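Local coordinates for YokD protein (Bacillus subtilis, PDB 2NYG) that binds coenzyme A as a homodimeric member of the antibiotic N-acetyltransferase family and may contribute to antibiotic resistance, at residues F153-Q158 and L217-E222; K163-E168 and E254-A259; T182-A187 and Q225-A230. All coordinates share one frame; numbering follows the deposited sequence.

How the contacts relate
The three contacts cluster about the short helix 183-187, itself part of contact 3, with centres within 14 Å of one another. Contact 3 packs this helix on helix 224-234, and contact 1 adjoins it through His185, which touches both Leu155 and Phe219. Contact 2, about 11 Å from contact 3, joins helix 160-166 to helix 252-268, whose Ala255 and Ala259 also pack on Phe184. Along the chain the first segments come in the order 153-158, 163-168, 182-187, followed by 217-222, 225-230 and 254-259, so contact 3 is nested inside contact 2 and contact 1 alternates with both. Chain regions far apart in sequence are thereby gathered around one small helix.

Contact 1 (F153-Q158 and L217-E222); sequences FGLGEQ and LEFREE
Leu155 and Phe219 meet at an angle, with methyl CD2 of the leucine set against the outer end of the phenylalanine ring. The closest approach is 3.5 Å, from Leu155 CD2 to Phe219 CE1, and Leu155 CB adds a looser touch on Phe219 CZ. Leucine CG lies anti to the backbone N (chi1 -166°), which sends the branch toward the aromatic residue.

One face of the Phe219 ring is covered from within its own segment: Leu217 O stands 3.7 Å above the ring plane, over its centre. The inverse gamma turn centred on Glu218, closed by a weak backbone bond from Phe219 N to Leu217 O, folds the chain back here, and with chi1 of Phe219 near -55° the ring lies beneath that carbonyl.

A second, looser pair lies beside the first. Leu217 CD2 approaches the Phe153 ring obliquely, 4.4 Å from Phe153 CE2. The contact is thus wholly apolar between its segments.

Segment 153-158 is a loop between helices 142-146 and 160-166, while 217-222 starts at the last residue of strand 208-217 and leads to helix 224-234. Leu217 also packs on Ile196 of strand 196-201, and His185 of helix 183-187 touches both Leu155 and Phe219.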
loop_
_atom_site.group_PDB
_atom_site.type_symbol
_atom_site.label_atom_id
_atom_site.label_comp_id
_atom_site.label_asym_id
_atom_site.label_seq_id
_atom_site.Cartn_x
_atom_site.Cartn_y
_atom_site.Cartn_z
ATOM N N PHE A 153 -5.097 10.329 24.184
ATOM C CA PHE A 153 -5.751 9.052 24.411
ATOM C C PHE A 153 -6.141 8.494 23.057
ATOM O O PHE A 153 -5.486 7.598 22.544
ATOM C CB PHE A 153 -6.952 9.257 25.337
ATOM C CG PHE A 153 -6.562 9.777 26.697
ATOM C CD1 PHE A 153 -7.209 10.876 27.259
ATOM C CD2 PHE A 153 -5.504 9.187 27.398
ATOM C CE1 PHE A 153 -6.797 11.385 28.503
ATOM C CE2 PHE A 153 -5.087 9.682 28.629
ATOM C CZ PHE A 153 -5.731 10.781 29.182
ATOM N N GLY A 154 -7.188 9.043 22.462
ATOM C CA GLY A 154 -7.606 8.598 21.141
ATOM C C GLY A 154 -7.421 7.126 20.793
ATOM O O GLY A 154 -6.723 6.766 19.855
ATOM N N LEU A 155 -8.068 6.280 21.577
ATOM C CA LEU A 155 -8.063 4.839 21.412
ATOM C C LEU A 155 -8.986 4.479 22.568
ATOM O O LEU A 155 -9.337 3.326 22.812
ATOM C CB LEU A 155 -6.651 4.270 21.579
ATOM C CG LEU A 155 -6.465 2.823 21.093
ATOM C CD1 LEU A 155 -7.337 2.558 19.860
ATOM C CD2 LEU A 155 -5.002 2.563 20.768
ATOM N N GLY A 156 -9.386 5.538 23.262
ATOM C CA GLY A 156 -10.298 5.434 24.373
ATOM C C GLY A 156 -11.580 6.134 23.965
ATOM O O GLY A 156 -11.967 6.089 22.796
ATOM N N GLU A 157 -12.243 6.770 24.927
ATOM C CA GLU A 157 -13.481 7.496 24.660
ATOM C C GLU A 157 -13.104 8.564 23.645
ATOM O O GLU A 157 -11.977 9.071 23.660
ATOM C CB GLU A 157 -13.991 8.175 25.933
ATOM C CG GLU A 157 -13.880 7.340 27.199
ATOM C CD GLU A 157 -14.773 6.116 27.181
ATOM O OE1 GLU A 157 -15.627 6.014 26.281
ATOM O OE2 GLU A 157 -14.636 5.258 28.078
ATOM N N GLN A 158 -14.036 8.893 22.762
ATOM C CA GLN A 158 -13.813 9.907 21.737
ATOM C C GLN A 158 -13.151 9.400 20.469
ATOM O O GLN A 158 -13.306 10.001 19.411
ATOM C CB GLN A 158 -12.998 11.067 22.294
ATOM C CG GLN A 158 -13.695 11.842 23.389
ATOM C CD GLN A 158 -13.028 13.180 23.621
ATOM O OE1 GLN A 158 -11.831 13.244 23.916
ATOM N NE2 GLN A 158 -13.794 14.263 23.473
ATOM N N LEU A 217 -2.038 6.224 27.405
ATOM C CA LEU A 217 -1.904 5.098 28.317
ATOM C C LEU A 217 -0.817 4.126 27.824
ATOM O O LEU A 217 -0.591 3.980 26.617
ATOM C CB LEU A 217 -3.235 4.353 28.433
ATOM C CG LEU A 217 -4.397 5.164 28.988
ATOM C CD1 LEU A 217 -5.614 4.277 29.144
ATOM C CD2 LEU A 217 -3.987 5.768 30.328
ATOM N N GLU A 218 -0.124 3.479 28.752
ATOM C CA GLU A 218 0.896 2.518 28.363
ATOM C C GLU A 218 0.158 1.194 28.319
ATOM O O GLU A 218 0.066 0.482 29.311
ATOM C CB GLU A 218 2.038 2.465 29.381
ATOM C CG GLU A 218 3.083 1.450 28.998
ATOM C CD GLU A 218 4.311 1.474 29.881
ATOM O OE1 GLU A 218 4.913 2.557 30.046
ATOM O OE2 GLU A 218 4.686 0.400 30.395
ATOM N N PHE A 219 -0.381 0.885 27.155
ATOM C CA PHE A 219 -1.166 -0.318 26.956
ATOM C C PHE A 219 -0.523 -1.620 27.363
ATOM O O PHE A 219 0.687 -1.739 27.401
ATOM C CB PHE A 219 -1.592 -0.388 25.499
ATOM C CG PHE A 219 -2.314 0.839 25.037
ATOM C CD1 PHE A 219 -1.983 1.449 23.835
ATOM C CD2 PHE A 219 -3.322 1.391 25.809
ATOM C CE1 PHE A 219 -2.644 2.589 23.416
ATOM C CE2 PHE A 219 -3.984 2.523 25.401
ATOM C CZ PHE A 219 -3.645 3.125 24.201
ATOM N N ARG A 220 -1.369 -2.597 27.671
ATOM C CA ARG A 220 -0.935 -3.931 28.067
ATOM C C ARG A 220 -1.485 -4.945 27.068
ATOM O O ARG A 220 -2.035 -5.981 27.446
ATOM C CB ARG A 220 -1.448 -4.265 29.468
ATOM C CG ARG A 220 -0.833 -3.428 30.576
ATOM C CD ARG A 220 -1.336 -3.866 31.919
ATOM N NE ARG A 220 -2.711 -3.450 32.151
ATOM C CZ ARG A 220 -3.486 -3.941 33.111
ATOM N NH1 ARG A 220 -3.018 -4.878 33.924
ATOM N NH2 ARG A 220 -4.720 -3.475 33.278
ATOM N N GLU A 221 -1.321 -4.641 25.785
ATOM C CA GLU A 221 -1.813 -5.522 24.742
ATOM C C GLU A 221 -1.294 -6.963 24.851
ATOM O O GLU A 221 -1.875 -7.878 24.263
ATOM C CB GLU A 221 -1.487 -4.935 23.362
ATOM C CG GLU A 221 -0.034 -5.033 22.926
ATOM C CD GLU A 221 0.753 -3.734 23.100
ATOM O OE1 GLU A 221 0.127 -2.675 23.331
ATOM O OE2 GLU A 221 2.002 -3.778 22.988
ATOM N N GLU A 222 -0.223 -7.168 25.617
ATOM C CA GLU A 222 0.362 -8.495 25.782
ATOM C C GLU A 222 -0.613 -9.490 26.386
ATOM O O GLU A 222 -0.433 -10.693 26.252
ATOM C CB GLU A 222 1.617 -8.439 26.660
ATOM C CG GLU A 222 1.354 -8.151 28.117
ATOM C CD GLU A 222 1.537 -6.697 28.466
ATOM O OE1 GLU A 222 1.549 -5.861 27.535
ATOM O OE2 GLU A 222 1.661 -6.384 29.673
#

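Contact 2 (K163-E168 and E254-A259); sequences KLYIRE and EAVDFA
Tyr165 carries most of this contact, reaching from helix 160-166 to helix 252-268 and meeting two successive residues there with different parts of its side chain. Its CG is anti to the backbone N (chi1 176°), which extends the ring across the gap between the helices; Tyr165 and Val256 are the residues whose CA atoms come nearest, 7.7 Å apart.

The hydroxyl at the end of the ring is a hydrogen-bond donor to Asp257, with Tyr165 OH 2.7 Å from Asp257 OD1. The carboxylate oxygen accepts through its syn lone pair, on the side of OD2. Asp257 lies at the edge of the ring, its CG in the ring plane, and the carboxylate is turned steeply against the ring, with 76° between the two planes. Asp257 OD1 is also near Tyr165 CE1, the ring carbon ortho to the hydroxyl. The CA–CB bond of Asp257 does not aim at the tyrosine; chi1 near -70° swings the carboxylate over to meet it.

Val256 supports the ring nearer its base. Its CB is 4.0 Å from Tyr165 CD1, an oblique apolar contact made by the branch point of the side chain. Val256 is buried and packs as well on Leu186 of helix 183-187, which in turn touches Tyr165.

The backbone reinforces the junction, since Tyr165 O is hydrogen-bonded to Thr253 OG1 at the start of helix 252-268. Arg190 makes a cation-pi interaction with the tyrosine ring. Chemically, the contact combines an apolar flank with a directional bond from a phenol hydroxyl to a carboxylate oxygen: that bond gives an otherwise apolar contact its direction and ties the ring's end to helix 252-268.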
loop_
_atom_site.group_PDB
_atom_site.type_symbol
_atom_site.label_atom_id
_atom_site.label_comp_id
_atom_site.label_asym_id
_atom_site.label_seq_id
_atom_site.Cartn_x
_atom_site.Cartn_y
_atom_site.Cartn_z
ATOM N N LYS A 163 -17.177 4.983 19.063
ATOM C CA LYS A 163 -18.328 4.957 18.182
ATOM C C LYS A 163 -18.684 3.522 17.817
ATOM O O LYS A 163 -19.822 3.228 17.459
ATOM C CB LYS A 163 -18.030 5.737 16.909
ATOM C CG LYS A 163 -17.144 6.945 17.102
ATOM C CD LYS A 163 -17.908 8.164 17.576
ATOM C CE LYS A 163 -16.968 9.355 17.585
ATOM N NZ LYS A 163 -17.639 10.620 17.942
ATOM N N LEU A 164 -17.719 2.619 17.888
ATOM C CA LEU A 164 -18.015 1.238 17.561
ATOM C C LEU A 164 -18.632 0.555 18.777
ATOM O O LEU A 164 -19.272 -0.492 18.659
ATOM C CB LEU A 164 -16.743 0.499 17.136
ATOM C CG LEU A 164 -15.937 0.988 15.924
ATOM C CD1 LEU A 164 -14.923 -0.083 15.519
ATOM C CD2 LEU A 164 -16.857 1.247 14.762
ATOM N N TYR A 165 -18.442 1.147 19.950
ATOM C CA TYR A 165 -18.983 0.561 21.161
ATOM C C TYR A 165 -20.464 0.870 21.349
ATOM O O TYR A 165 -21.233 -0.013 21.745
ATOM C CB TYR A 165 -18.205 1.032 22.390
ATOM C CG TYR A 165 -18.787 0.520 23.694
ATOM C CD1 TYR A 165 -18.562 -0.798 24.123
ATOM C CD2 TYR A 165 -19.601 1.339 24.479
ATOM C CE1 TYR A 165 -19.138 -1.277 25.294
ATOM C CE2 TYR A 165 -20.175 0.865 25.647
ATOM C CZ TYR A 165 -19.944 -0.436 26.047
ATOM O OH TYR A 165 -20.545 -0.894 27.185
ATOM N N ILE A 166 -20.864 2.108 21.060
ATOM C CA ILE A 166 -22.259 2.519 21.224
ATOM C C ILE A 166 -23.231 1.822 20.269
ATOM O O ILE A 166 -24.255 1.287 20.697
ATOM C CB ILE A 166 -22.415 4.043 21.065
ATOM C CG1 ILE A 166 -21.734 4.497 19.781
ATOM C CG2 ILE A 166 -21.834 4.764 22.270
ATOM C CD1 ILE A 166 -21.649 6.014 19.629
ATOM N N ARG A 167 -22.920 1.819 18.979
ATOM C CA ARG A 167 -23.795 1.172 18.015
ATOM C C ARG A 167 -23.321 -0.232 17.649
ATOM O O ARG A 167 -22.140 -0.470 17.403
ATOM C CB ARG A 167 -23.923 2.032 16.767
ATOM N N GLU A 168 -24.264 -1.161 17.621
ATOM C CA GLU A 168 -23.991 -2.554 17.298
ATOM C C GLU A 168 -22.858 -2.695 16.281
ATOM O O GLU A 168 -22.984 -2.259 15.137
ATOM C CB GLU A 168 -25.270 -3.208 16.763
ATOM C CG GLU A 168 -25.236 -4.728 16.693
ATOM C CD GLU A 168 -26.574 -5.318 16.272
ATOM O OE1 GLU A 168 -27.578 -5.052 16.963
ATOM O OE2 GLU A 168 -26.625 -6.046 15.255
ATOM N N GLU A 254 -19.687 -6.329 23.378
ATOM C CA GLU A 254 -19.654 -7.473 24.271
ATOM C C GLU A 254 -18.224 -7.802 24.656
ATOM O O GLU A 254 -17.942 -8.211 25.779
ATOM C CB GLU A 254 -20.301 -8.633 23.539
ATOM C CG GLU A 254 -20.570 -9.896 24.299
ATOM C CD GLU A 254 -21.599 -10.746 23.573
ATOM O OE1 GLU A 254 -21.565 -11.986 23.691
ATOM O OE2 GLU A 254 -22.465 -10.170 22.886
ATOM N N ALA A 255 -17.313 -7.618 23.710
ATOM C CA ALA A 255 -15.908 -7.901 23.936
ATOM C C ALA A 255 -15.290 -6.840 24.836
ATOM O O ALA A 255 -14.521 -7.147 25.741
ATOM C CB ALA A 255 -15.162 -7.964 22.592
ATOM N N VAL A 256 -15.615 -5.584 24.593
ATOM C CA VAL A 256 -15.036 -4.538 25.422
ATOM C C VAL A 256 -15.468 -4.703 26.875
ATOM O O VAL A 256 -14.640 -4.655 27.790
ATOM C CB VAL A 256 -15.429 -3.114 24.930
ATOM C CG1 VAL A 256 -14.792 -2.059 25.821
ATOM C CG2 VAL A 256 -14.961 -2.910 23.499
ATOM N N ASP A 257 -16.761 -4.918 27.081
ATOM C CA ASP A 257 -17.281 -5.065 28.428
ATOM C C ASP A 257 -16.591 -6.162 29.204
ATOM O O ASP A 257 -16.228 -5.953 30.353
ATOM C CB ASP A 257 -18.794 -5.298 28.403
ATOM C CG ASP A 257 -19.561 -4.061 27.976
ATOM O OD1 ASP A 257 -18.983 -2.952 28.076
ATOM O OD2 ASP A 257 -20.735 -4.194 27.557
ATOM N N PHE A 258 -16.401 -7.321 28.576
ATOM C CA PHE A 258 -15.742 -8.446 29.227
ATOM C C PHE A 258 -14.294 -8.115 29.547
ATOM O O PHE A 258 -13.786 -8.489 30.595
ATOM C CB PHE A 258 -15.785 -9.682 28.340
ATOM C CG PHE A 258 -15.221 -10.907 28.989
ATOM C CD1 PHE A 258 -16.021 -11.719 29.785
ATOM C CD2 PHE A 258 -13.878 -11.243 28.820
ATOM C CE1 PHE A 258 -15.493 -12.853 30.409
ATOM C CE2 PHE A 258 -13.335 -12.369 29.435
ATOM C CZ PHE A 258 -14.142 -13.179 30.233
ATOM N N ALA A 259 -13.635 -7.419 28.626
ATOM C CA ALA A 259 -12.247 -7.020 28.798
ATOM C C ALA A 259 -12.103 -6.154 30.049
ATOM O O ALA A 259 -11.161 -6.301 30.833
ATOM C CB ALA A 259 -11.787 -6.256 27.578
#

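Contact 3 (T182-A187 and Q225-A230); sequences TCFHLA and QEVGQA
Phe184 turns one face of its ring to Val227, whose methyl CG1 sits over the centre in a CH-pi contact. Val227 CG1 lies 4.2 Å from the centroid of the Phe184 ring and only 12° off the ring normal, so the methyl stands almost squarely above the face. It is slightly nearer the outer end of the ring, with Val227 CG1 4.1 Å from Phe184 CZ. The valine places this methyl with CG1 anti to the backbone N (chi1 -180°).

The next residue, Gly228, brings its backbone against the ring. Phe184 CE1 is 4.0 Å from Gly228 N, approached obliquely, and here the ring meets main chain rather than a side chain. The two segments are nearest at Phe184 and Val227, with CA atoms 8.5 Å apart.

Around this first shell, helix 252-268 supplies further packing: Ala255 and Ala259 both touch Phe184, and Ala259 also meets Ala187 and Val227. Gln225 on helix 224-234 is hydrogen-bonded through NE2 to Asp177 OD1, tying that helix to the segment after strand 170-174. On helix 183-187, the next residue, His185, is held through ND1 by Glu188 OE1 and meets the Phe224 ring edge-to-face.

All three touching residues are buried. The arrangement is a helix-helix packing in which an aromatic side chain of one helix lies against a valine-glycine step of another. It belongs to the helical layer of this alpha/beta acetyltransferase, away from the annotated coenzyme A-binding residues, with the Phe184 side chain about 12 Å from the bound cofactor.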
loop_
_atom_site.group_PDB
_atom_site.type_symbol
_atom_site.label_atom_id
_atom_site.label_comp_id
_atom_site.label_asym_id
_atom_site.label_seq_id
_atom_site.Cartn_x
_atom_site.Cartn_y
_atom_site.Cartn_z
ATOM N N THR A 182 -7.834 -4.786 18.487
ATOM C CA THR A 182 -7.723 -3.416 18.929
ATOM C C THR A 182 -8.846 -2.935 19.853
ATOM O O THR A 182 -8.612 -2.080 20.697
ATOM C CB THR A 182 -7.634 -2.478 17.717
ATOM O OG1 THR A 182 -6.473 -2.809 16.958
ATOM C CG2 THR A 182 -7.516 -1.042 18.160
ATOM N N CYS A 183 -10.054 -3.474 19.709
ATOM C CA CYS A 183 -11.160 -3.014 20.540
ATOM C C CYS A 183 -10.880 -3.101 22.043
ATOM O O CYS A 183 -11.350 -2.257 22.813
ATOM C CB CYS A 183 -12.443 -3.778 20.207
ATOM S SG CYS A 183 -12.376 -5.525 20.588
ATOM N N PHE A 184 -10.120 -4.108 22.466
ATOM C CA PHE A 184 -9.798 -4.263 23.880
ATOM C C PHE A 184 -9.129 -3.039 24.505
ATOM O O PHE A 184 -9.382 -2.724 25.671
ATOM C CB PHE A 184 -8.924 -5.495 24.082
ATOM C CG PHE A 184 -9.665 -6.784 23.919
ATOM C CD1 PHE A 184 -9.003 -7.939 23.531
ATOM C CD2 PHE A 184 -11.039 -6.840 24.144
ATOM C CE1 PHE A 184 -9.701 -9.130 23.366
ATOM C CE2 PHE A 184 -11.741 -8.022 23.982
ATOM C CZ PHE A 184 -11.073 -9.168 23.592
ATOM N N HIS A 185 -8.277 -2.359 23.738
ATOM C CA HIS A 185 -7.607 -1.177 24.245
ATOM C C HIS A 185 -8.627 -0.254 24.894
ATOM O O HIS A 185 -8.333 0.368 25.905
ATOM C CB HIS A 185 -6.902 -0.397 23.127
ATOM C CG HIS A 185 -5.609 -0.998 22.662
ATOM N ND1 HIS A 185 -4.519 -1.159 23.488
ATOM C CD2 HIS A 185 -5.216 -1.419 21.435
ATOM C CE1 HIS A 185 -3.510 -1.650 22.791
ATOM N NE2 HIS A 185 -3.906 -1.817 21.542
ATOM N N LEU A 186 -9.818 -0.152 24.311
ATOM C CA LEU A 186 -10.846 0.722 24.867
ATOM C C LEU A 186 -11.140 0.422 26.344
ATOM O O LEU A 186 -11.302 1.347 27.147
ATOM C CB LEU A 186 -12.134 0.626 24.049
ATOM C CG LEU A 186 -13.358 1.421 24.532
ATOM C CD1 LEU A 186 -13.097 2.931 24.542
ATOM C CD2 LEU A 186 -14.523 1.085 23.621
ATOM N N ALA A 187 -11.215 -0.859 26.704
ATOM C CA ALA A 187 -11.467 -1.238 28.090
ATOM C C ALA A 187 -10.387 -0.654 29.021
ATOM O O ALA A 187 -10.678 -0.275 30.160
ATOM C CB ALA A 187 -11.512 -2.744 28.210
ATOM N N GLN A 225 -4.481 -11.670 24.272
ATOM C CA GLN A 225 -4.639 -13.059 23.889
ATOM C C GLN A 225 -5.292 -13.841 25.022
ATOM O O GLN A 225 -6.086 -14.743 24.778
ATOM C CB GLN A 225 -3.289 -13.673 23.543
ATOM C CG GLN A 225 -3.391 -15.084 23.012
ATOM C CD GLN A 225 -4.311 -15.181 21.821
ATOM O OE1 GLN A 225 -4.401 -14.256 21.020
ATOM N NE2 GLN A 225 -4.993 -16.306 21.692
ATOM N N GLU A 226 -4.968 -13.480 26.262
ATOM C CA GLU A 226 -5.551 -14.145 27.418
ATOM C C GLU A 226 -6.989 -13.672 27.598
ATOM O O GLU A 226 -7.884 -14.456 27.883
ATOM C CB GLU A 226 -4.761 -13.829 28.679
ATOM C CG GLU A 226 -4.800 -14.948 29.699
ATOM C CD GLU A 226 -4.206 -14.551 31.042
ATOM O OE1 GLU A 226 -3.098 -13.960 31.058
ATOM O OE2 GLU A 226 -4.855 -14.842 32.076
ATOM N N VAL A 227 -7.209 -12.380 27.420
ATOM C CA VAL A 227 -8.548 -11.826 27.568
ATOM C C VAL A 227 -9.538 -12.471 26.596
ATOM O O VAL A 227 -10.643 -12.835 26.978
ATOM C CB VAL A 227 -8.536 -10.319 27.329
ATOM C CG1 VAL A 227 -9.931 -9.757 27.491
ATOM C CG2 VAL A 227 -7.536 -9.665 28.281
ATOM N N GLY A 228 -9.114 -12.614 25.342
ATOM C CA GLY A 228 -9.960 -13.198 24.324
ATOM C C GLY A 228 -10.258 -14.655 24.594
ATOM O O GLY A 228 -11.351 -15.141 24.342
ATOM N N GLN A 229 -9.276 -15.361 25.125
ATOM C CA GLN A 229 -9.484 -16.773 25.393
ATOM C C GLN A 229 -10.446 -16.986 26.573
ATOM O O GLN A 229 -11.125 -18.006 26.664
ATOM C CB GLN A 229 -8.132 -17.461 25.615
ATOM C CG GLN A 229 -7.478 -17.909 24.295
ATOM C CD GLN A 229 -6.040 -18.433 24.435
ATOM O OE1 GLN A 229 -5.726 -19.186 25.356
ATOM N NE2 GLN A 229 -5.172 -18.053 23.492
ATOM N N ALA A 230 -10.510 -15.997 27.458
ATOM C CA ALA A 230 -11.385 -16.065 28.611
ATOM C C ALA A 230 -12.804 -15.690 28.149
ATOM O O ALA A 230 -13.806 -16.213 28.642
ATOM C CB ALA A 230 -10.904 -15.079 29.727
#